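Local coordinates for cyclic di-GMP-binding protein XC_3703 (Xanthomonas campestris pv. campestris, PDB 5B7W), which binds the second messenger cyclic di-GMP and, as its effector, regulates bacterial virulence and biofilm formation, at residues Q98-K103 with L152-D157; Q107-L112 with V119-N124. All blocks are in the same frame, centred on the assembly; numbering follows the deposited sequence.

Contact 1: Q98-K103 with L152-D157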
loop_
_atom_site.group_PDB
_atom_site.type_symbol
_atom_site.label_atom_id
_atom_site.label_comp_id
_atom_site.label_asym_id
_atom_site.label_seq_id
_atom_site.Cartn_x
_atom_site.Cartn_y
_atom_site.Cartn_z
ATOM N N GLN A 98 -0.954 0.621 -5.487
ATOM C CA GLN A 98 -2.359 0.244 -5.529
ATOM C C GLN A 98 -2.609 -0.584 -6.780
ATOM O O GLN A 98 -1.958 -0.391 -7.811
ATOM C CB GLN A 98 -3.286 1.472 -5.519
ATOM C CG GLN A 98 -2.996 2.471 -4.410
ATOM C CD GLN A 98 -3.231 3.907 -4.832
ATOM O OE1 GLN A 98 -4.364 4.390 -4.838
ATOM N NE2 GLN A 98 -2.154 4.600 -5.193
ATOM N N GLY A 99 -3.564 -1.507 -6.683
ATOM C CA GLY A 99 -3.868 -2.390 -7.792
ATOM C C GLY A 99 -2.911 -3.560 -7.880
ATOM O O GLY A 99 -1.758 -3.457 -7.451
ATOM N N ILE A 100 -3.370 -4.679 -8.428
ATOM C CA ILE A 100 -2.558 -5.885 -8.536
ATOM C C ILE A 100 -2.100 -6.017 -9.982
ATOM O O ILE A 100 -2.891 -6.354 -10.869
ATOM C CB ILE A 100 -3.320 -7.130 -8.067
ATOM C CG1 ILE A 100 -3.773 -6.953 -6.616
ATOM C CG2 ILE A 100 -2.443 -8.365 -8.194
ATOM C CD1 ILE A 100 -4.596 -8.106 -6.087
ATOM N N GLU A 101 -0.817 -5.747 -10.219
ATOM C CA GLU A 101 -0.244 -5.854 -11.550
ATOM C C GLU A 101 -0.214 -7.313 -12.001
ATOM O O GLU A 101 -0.369 -8.246 -11.207
ATOM C CB GLU A 101 1.166 -5.262 -11.577
ATOM C CG GLU A 101 1.263 -3.843 -11.035
ATOM C CD GLU A 101 2.652 -3.503 -10.525
ATOM O OE1 GLU A 101 2.773 -2.573 -9.699
ATOM O OE2 GLU A 101 3.624 -4.164 -10.949
ATOM N N GLN A 102 -0.006 -7.501 -13.307
ATOM C CA GLN A 102 0.032 -8.848 -13.869
ATOM C C GLN A 102 1.142 -9.684 -13.247
ATOM O O GLN A 102 1.007 -10.907 -13.131
ATOM C CB GLN A 102 0.202 -8.776 -15.386
ATOM C CG GLN A 102 -1.000 -9.278 -16.167
ATOM C CD GLN A 102 -0.925 -8.929 -17.640
ATOM O OE1 GLN A 102 0.151 -8.930 -18.237
ATOM N NE2 GLN A 102 -2.075 -8.629 -18.236
ATOM N N LYS A 103 2.241 -9.045 -12.842
ATOM C CA LYS A 103 3.320 -9.757 -12.167
ATOM C C LYS A 103 2.835 -10.364 -10.855
ATOM O O LYS A 103 2.953 -11.573 -10.630
ATOM C CB LYS A 103 4.493 -8.805 -11.927
ATOM C CG LYS A 103 5.598 -9.371 -11.053
ATOM C CD LYS A 103 6.294 -10.538 -11.727
ATOM C CE LYS A 103 7.803 -10.382 -11.654
ATOM N NZ LYS A 103 8.239 -9.825 -10.344
ATOM N N LEU A 152 2.185 -6.945 -1.099
ATOM C CA LEU A 152 1.058 -6.036 -1.219
ATOM C C LEU A 152 -0.010 -6.314 -0.168
ATOM O O LEU A 152 -0.315 -7.480 0.120
ATOM C CB LEU A 152 0.390 -6.109 -2.598
ATOM C CG LEU A 152 0.792 -5.113 -3.688
ATOM C CD1 LEU A 152 2.009 -5.587 -4.453
ATOM C CD2 LEU A 152 -0.363 -4.841 -4.648
ATOM N N PRO A 153 -0.604 -5.263 0.390
ATOM C CA PRO A 153 -1.811 -5.454 1.202
ATOM C C PRO A 153 -2.968 -5.919 0.333
ATOM O O PRO A 153 -3.173 -5.426 -0.778
ATOM C CB PRO A 153 -2.072 -4.058 1.784
ATOM C CG PRO A 153 -0.775 -3.313 1.616
ATOM C CD PRO A 153 -0.166 -3.862 0.369
ATOM N N LEU A 154 -3.724 -6.883 0.850
ATOM C CA LEU A 154 -4.842 -7.474 0.127
ATOM C C LEU A 154 -6.139 -7.204 0.875
ATOM O O LEU A 154 -6.206 -7.383 2.095
ATOM C CB LEU A 154 -4.651 -8.982 -0.056
ATOM C CG LEU A 154 -3.435 -9.441 -0.864
ATOM C CD1 LEU A 154 -3.441 -10.955 -1.017
ATOM C CD2 LEU A 154 -3.404 -8.759 -2.224
ATOM N N GLN A 155 -7.156 -6.766 0.141
ATOM C CA GLN A 155 -8.524 -6.704 0.631
ATOM C C GLN A 155 -9.409 -7.545 -0.279
ATOM O O GLN A 155 -8.997 -7.977 -1.359
ATOM C CB GLN A 155 -9.036 -5.259 0.698
ATOM C CG GLN A 155 -8.125 -4.305 1.454
ATOM C CD GLN A 155 -7.129 -3.619 0.545
ATOM O OE1 GLN A 155 -7.496 -3.076 -0.498
ATOM N NE2 GLN A 155 -5.859 -3.643 0.931
ATOM N N PHE A 156 -10.639 -7.783 0.168
ATOM C CA PHE A 156 -11.552 -8.665 -0.546
ATOM C C PHE A 156 -12.950 -8.071 -0.511
ATOM O O PHE A 156 -13.440 -7.694 0.559
ATOM C CB PHE A 156 -11.547 -10.070 0.070
ATOM C CG PHE A 156 -10.170 -10.596 0.370
ATOM C CD1 PHE A 156 -9.452 -11.284 -0.593
ATOM C CD2 PHE A 156 -9.588 -10.390 1.611
ATOM C CE1 PHE A 156 -8.185 -11.763 -0.322
ATOM C CE2 PHE A 156 -8.322 -10.864 1.887
ATOM C CZ PHE A 156 -7.619 -11.551 0.920
ATOM N N ASP A 157 -13.587 -7.987 -1.675
ATOM C CA ASP A 157 -14.914 -7.393 -1.786
ATOM C C ASP A 157 -15.608 -7.974 -3.013
ATOM O O ASP A 157 -15.129 -8.938 -3.620
ATOM C CB ASP A 157 -14.822 -5.864 -1.852
ATOM C CG ASP A 157 -14.214 -5.365 -3.155
ATOM O OD1 ASP A 157 -13.520 -6.147 -3.841
ATOM O OD2 ASP A 157 -14.429 -4.182 -3.492
#
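I100 reaches out of the loop just before helix 102-114 and meets two leucines at different depths of its chain. Its CB stands clear of both. CG1, beside the backbone N and anti to the carbonyl carbon (chi1 -58°), passes 4.5 Å from L152 CD2, a loose apolar approach, while CG2 takes the position anti to the backbone N and meets neither leucine. With chi2 extended (177°), CD1 leaves L152 behind and ends 4.1 Å from L154 CD2; the I100 and L154 side chains cross there at about a right angle, methyl against methyl. L152 CD2 also has a polar neighbour, with 3.4 Å between it and the backbone G99 O. No hydrogen bond joins the two segments, so this is van der Waals packing throughout. Backbone hydrogen bonds go to other parts of the chain: G99 with S8, I100 with D126. The loop returning from strand 90-96 of the second RRM-like domain thus packs on the loop entering edge strand 155-160. Around it, I100 touches V6 of strand 3-7 and A105 and L108 of helix 102-114, while L154 leans on L145 of helix 135-146.

Contact 2: Q107-L112 with V119-N124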
loop_
_atom_site.group_PDB
_atom_site.type_symbol
_atom_site.label_atom_id
_atom_site.label_comp_id
_atom_site.label_asym_id
_atom_site.label_seq_id
_atom_site.Cartn_x
_atom_site.Cartn_y
_atom_site.Cartn_z
ATOM N N GLN A 107 1.632 -14.368 -9.597
ATOM C CA GLN A 107 2.077 -14.880 -8.309
ATOM C C GLN A 107 0.884 -15.265 -7.449
ATOM O O GLN A 107 0.904 -16.311 -6.792
ATOM C CB GLN A 107 2.965 -13.860 -7.594
ATOM C CG GLN A 107 4.192 -13.472 -8.403
ATOM C CD GLN A 107 5.115 -12.534 -7.653
ATOM O OE1 GLN A 107 4.963 -12.346 -6.450
ATOM N NE2 GLN A 107 6.068 -11.926 -8.362
ATOM N N LEU A 108 -0.185 -14.462 -7.473
ATOM C CA LEU A 108 -1.325 -14.801 -6.631
ATOM C C LEU A 108 -1.995 -16.083 -7.101
ATOM O O LEU A 108 -2.474 -16.870 -6.277
ATOM C CB LEU A 108 -2.326 -13.652 -6.546
ATOM C CG LEU A 108 -1.904 -12.553 -5.575
ATOM C CD1 LEU A 108 -3.000 -11.491 -5.438
ATOM C CD2 LEU A 108 -1.566 -13.182 -4.238
ATOM N N VAL A 109 -1.996 -16.342 -8.409
ATOM C CA VAL A 109 -2.594 -17.577 -8.908
ATOM C C VAL A 109 -1.712 -18.772 -8.551
ATOM O O VAL A 109 -2.210 -19.875 -8.289
ATOM C CB VAL A 109 -2.855 -17.465 -10.425
ATOM C CG1 VAL A 109 -3.506 -18.730 -10.991
ATOM C CG2 VAL A 109 -3.730 -16.248 -10.720
ATOM N N ALA A 110 -0.392 -18.559 -8.469
ATOM C CA ALA A 110 0.528 -19.691 -8.371
ATOM C C ALA A 110 0.544 -20.305 -6.972
ATOM O O ALA A 110 0.625 -21.529 -6.838
ATOM C CB ALA A 110 1.942 -19.284 -8.791
ATOM N N LYS A 111 0.487 -19.489 -5.916
ATOM C CA LYS A 111 0.394 -20.074 -4.575
ATOM C C LYS A 111 -1.003 -20.632 -4.314
ATOM O O LYS A 111 -1.162 -21.584 -3.537
ATOM C CB LYS A 111 0.730 -19.041 -3.510
ATOM C CG LYS A 111 2.072 -18.331 -3.630
ATOM C CD LYS A 111 1.961 -17.020 -2.828
ATOM C CE LYS A 111 3.098 -16.022 -3.162
ATOM N NZ LYS A 111 4.452 -16.529 -2.884
ATOM N N LEU A 112 -2.028 -20.070 -4.972
ATOM C CA LEU A 112 -3.349 -20.695 -4.934
ATOM C C LEU A 112 -3.292 -22.099 -5.519
ATOM O O LEU A 112 -3.769 -23.058 -4.905
ATOM C CB LEU A 112 -4.397 -19.855 -5.678
ATOM C CG LEU A 112 -4.933 -18.535 -5.106
ATOM C CD1 LEU A 112 -5.920 -17.880 -6.071
ATOM C CD2 LEU A 112 -5.571 -18.735 -3.741
ATOM N N VAL A 119 -10.238 -23.514 -6.120
ATOM C CA VAL A 119 -10.661 -22.232 -6.661
ATOM C C VAL A 119 -10.063 -22.051 -8.047
ATOM O O VAL A 119 -9.049 -22.654 -8.402
ATOM C CB VAL A 119 -10.271 -21.048 -5.749
ATOM C CG1 VAL A 119 -10.968 -21.159 -4.401
ATOM C CG2 VAL A 119 -8.763 -20.981 -5.576
ATOM N N GLU A 120 -10.723 -21.210 -8.837
ATOM C CA GLU A 120 -10.229 -20.789 -10.139
ATOM C C GLU A 120 -10.049 -19.279 -10.111
ATOM O O GLU A 120 -10.995 -18.543 -9.812
ATOM C CB GLU A 120 -11.187 -21.201 -11.260
ATOM C CG GLU A 120 -10.583 -21.114 -12.651
ATOM C CD GLU A 120 -11.445 -21.781 -13.706
ATOM O OE1 GLU A 120 -11.001 -21.862 -14.872
ATOM O OE2 GLU A 120 -12.564 -22.222 -13.372
ATOM N N ALA A 121 -8.835 -18.825 -10.401
ATOM C CA ALA A 121 -8.487 -17.414 -10.336
ATOM C C ALA A 121 -8.347 -16.846 -11.740
ATOM O O ALA A 121 -7.807 -17.501 -12.636
ATOM C CB ALA A 121 -7.188 -17.204 -9.554
ATOM N N GLN A 122 -8.836 -15.622 -11.926
ATOM C CA GLN A 122 -8.768 -14.950 -13.215
ATOM C C GLN A 122 -8.448 -13.483 -12.989
ATOM O O GLN A 122 -9.073 -12.832 -12.146
ATOM C CB GLN A 122 -10.083 -15.088 -13.988
ATOM C CG GLN A 122 -10.136 -14.273 -15.269
ATOM C CD GLN A 122 -10.967 -14.937 -16.348
ATOM O OE1 GLN A 122 -12.086 -15.382 -16.097
ATOM N NE2 GLN A 122 -10.424 -15.003 -17.557
ATOM N N ILE A 123 -7.479 -12.967 -13.735
ATOM C CA ILE A 123 -7.141 -11.553 -13.647
ATOM C C ILE A 123 -8.181 -10.750 -14.415
ATOM O O ILE A 123 -8.634 -11.149 -15.497
ATOM C CB ILE A 123 -5.711 -11.295 -14.162
ATOM C CG1 ILE A 123 -5.662 -11.244 -15.691
ATOM C CG2 ILE A 123 -4.761 -12.366 -13.643
ATOM C CD1 ILE A 123 -4.329 -10.795 -16.243
ATOM N N ASN A 124 -8.602 -9.632 -13.830
ATOM C CA ASN A 124 -9.559 -8.727 -14.465
ATOM C C ASN A 124 -9.067 -7.313 -14.178
ATOM O O ASN A 124 -9.372 -6.744 -13.124
ATOM C CB ASN A 124 -10.977 -8.948 -13.949
ATOM C CG ASN A 124 -11.523 -10.321 -14.303
ATOM O OD1 ASN A 124 -11.693 -11.175 -13.435
ATOM N ND2 ASN A 124 -11.792 -10.541 -15.584
#
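V109 and L112 meet V119 and A121 through methyl groups alone: no ring, amide or carboxylate lies in the contact, and the flat element is the strand itself. One face of 119-124 carries V119 and A121 and is turned to the helix; from the other face project E120 and Q122, their side chains well away from it. A121 CB sits between the two helix residues. V109 CG2 does the touching, 3.8 Å from A121 CB, with V109 CG1 a little farther off at 4.2 Å from the same methyl. A chi1 of -179° sets CG2 of the valine beside the backbone N, and from there it is the branch that comes nearest A121 CB. Roughly at right angles to V109 CG2, seen from A121 CB, L112 CD1 closes in, also 3.8 Å from A121 CB. L112 then spans two strand residues, with CD1 4.2 Å from V119 CG2 and CD2 4.3 Å from V119 CG2, while V119 CG1 points off from the leucine. This is the first helix of an RRM-like beta-alpha-beta-beta-alpha-beta domain packing on the second strand, which follows it after a short loop and runs back antiparallel; the axes of 107-112 and 119-124 make 175° and pass 8.9 Å apart. Since 119-124 is an outermost strand of the sheet, the helix covers its inner face near the border, and V109 also reaches L128 of strand 127-132. L112 and V119 share A141 of helix 135-146 as a neighbour, the leucine touching L145 too. V119 lies about 8 Å, side chain to side chain, from K133, a residue assigned to cyclic di-GMP binding by similarity.

Contact 1 is the more buried: G99, I100 and L152 are all enclosed, against L112 alone among the touching residues of contact 2. Its centre lies about 9 Å from that of the chain, near the domain junction; that of contact 2 is about 20 Å out. Contact 1 joins the loops leading into helix 102-114 and strand 155-160, while contact 2 joins that helix to strand 119-124, at the other border of the sheet. Both are apolar, but contact 1 adds a carbonyl against a methyl. L108, on the helix of contact 2 but not touching its strand, packs on contact 1: its CD1 lies 3.8 Å from I100 CD1 and 4.2 Å from L154 CD2. Q102 CG packs 3.7 Å from I123 CD1.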